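Local coordinates for protein RickCE (Rickettsia bellii, PDB 5HAM) that is a bacterial effector whose catalytic part, held in this fragment, probably cleaves ubiquitin from modified proteins as a CE-clan cysteine protease, at residues A[208-211]-A[212-216]. Numbering follows the deposited sequence.
Sequences QSAC and GVFTV
T215 grips C211 O twice, with its backbone N at 2.9 Å and OG1 at 2.7 Å. The two donors come in from opposite faces of the carbonyl plane, the hydroxyl well above it. A chi1 of -75° places OG1 beside its own backbone N, and from there the hydroxyl reaches back one turn to the same acceptor. One residue earlier, F214 N makes a nearly straight bond of 3.1 Å to A210 O. A210 O also lies at the edge of the F214 ring, near its plane, 3.6 Å from CD2. The A210 CB methyl packs 4.3 Å from the same F214 CD2. V213 brings CG2 alongside A210, 4.0 Å from its CA. Where the loop enters helix 211-223, a water accepts from G212 N and donates to S209 O, bridging the two backbone groups across the first turn. A Cys-Gly step at a helix N-terminus matches the nucleophile position of CE-clan cysteine proteases, so C211 is probably the nucleophile of this catalytic domain. Its side chain touches W147 and L169. T215 rests on W147 and V149 of strand 147-155 and on I14 of helix 11-20, joining the helix to the central sheet; V213 and F214 instead pack on L242 of helix 238-251.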
loop_
_atom_site.group_PDB
_atom_site.type_symbol
_atom_site.label_atom_id
_atom_site.label_comp_id
_atom_site.label_asym_id
_atom_site.label_seq_id
_atom_site.Cartn_x
_atom_site.Cartn_y
_atom_site.Cartn_z
ATOM N N GLN A 208 -10.616 2.707 -7.814
ATOM C CA GLN A 208 -9.655 2.079 -6.922
ATOM C C GLN A 208 -9.563 0.575 -7.197
ATOM O O GLN A 208 -8.561 -0.056 -6.890
ATOM C CB GLN A 208 -9.979 2.355 -5.443
ATOM C CG GLN A 208 -8.911 1.823 -4.488
ATOM C CD GLN A 208 -8.757 2.676 -3.250
ATOM O OE1 GLN A 208 -9.232 3.816 -3.205
ATOM N NE2 GLN A 208 -8.096 2.127 -2.230
ATOM N N SER A 209 -10.599 0.008 -7.796
ATOM C CA SER A 209 -10.552 -1.395 -8.190
ATOM C C SER A 209 -9.431 -1.654 -9.202
ATOM O O SER A 209 -8.908 -2.762 -9.289
ATOM C CB SER A 209 -11.895 -1.832 -8.780
ATOM O OG SER A 209 -12.289 -0.965 -9.830
ATOM N N ALA A 210 -9.068 -0.628 -9.964
ATOM C CA ALA A 210 -8.132 -0.810 -11.065
ATOM C C ALA A 210 -6.668 -0.617 -10.660
ATOM O O ALA A 210 -5.770 -0.923 -11.453
ATOM C CB ALA A 210 -8.501 0.090 -12.256
ATOM N N CYS A 211 -6.436 -0.138 -9.433
ATOM C CA CYS A 211 -5.069 0.055 -8.902
ATOM C C CYS A 211 -4.130 -1.128 -9.060
ATOM O O CYS A 211 -2.982 -0.957 -9.460
ATOM C CB CYS A 211 -5.094 0.469 -7.426
ATOM S SG CYS A 211 -5.708 2.144 -7.197
ATOM N N GLY A 212 -4.602 -2.328 -8.746
ATOM C CA GLY A 212 -3.751 -3.498 -8.864
ATOM C C GLY A 212 -3.491 -3.882 -10.313
ATOM O O GLY A 212 -2.402 -4.374 -10.654
ATOM N N VAL A 213 -4.487 -3.654 -11.169
ATOM C CA VAL A 213 -4.342 -3.968 -12.583
ATOM C C VAL A 213 -3.181 -3.167 -13.169
ATOM O O VAL A 213 -2.278 -3.731 -13.791
ATOM C CB VAL A 213 -5.644 -3.661 -13.375
ATOM C CG1 VAL A 213 -5.562 -4.234 -14.770
ATOM C CG2 VAL A 213 -6.857 -4.233 -12.654
ATOM N N PHE A 214 -3.198 -1.854 -12.939
ATOM C CA PHE A 214 -2.174 -0.954 -13.473
ATOM C C PHE A 214 -0.837 -0.993 -12.732
ATOM O O PHE A 214 0.219 -0.757 -13.334
ATOM C CB PHE A 214 -2.703 0.476 -13.552
ATOM C CG PHE A 214 -3.595 0.708 -14.723
ATOM C CD1 PHE A 214 -3.057 1.005 -15.968
ATOM C CD2 PHE A 214 -4.977 0.602 -14.589
ATOM C CE1 PHE A 214 -3.861 1.208 -17.061
ATOM C CE2 PHE A 214 -5.799 0.795 -15.679
ATOM C CZ PHE A 214 -5.238 1.100 -16.927
ATOM N N THR A 215 -0.879 -1.256 -11.428
ATOM C CA THR A 215 0.337 -1.490 -10.671
ATOM C C THR A 215 1.171 -2.559 -11.368
ATOM O O THR A 215 2.375 -2.410 -11.545
ATOM C CB THR A 215 0.016 -1.949 -9.237
ATOM O OG1 THR A 215 -0.429 -0.824 -8.472
ATOM C CG2 THR A 215 1.252 -2.552 -8.565
ATOM N N VAL A 216 0.514 -3.629 -11.789
ATOM C CA VAL A 216 1.219 -4.722 -12.420
ATOM C C VAL A 216 1.770 -4.278 -13.767
ATOM O O VAL A 216 2.947 -4.471 -14.063
ATOM C CB VAL A 216 0.294 -5.954 -12.608
ATOM C CG1 VAL A 216 0.935 -6.995 -13.559
ATOM C CG2 VAL A 216 -0.088 -6.565 -11.238
HETATM O O HOH W 1 -6.928 -3.700 -7.643
#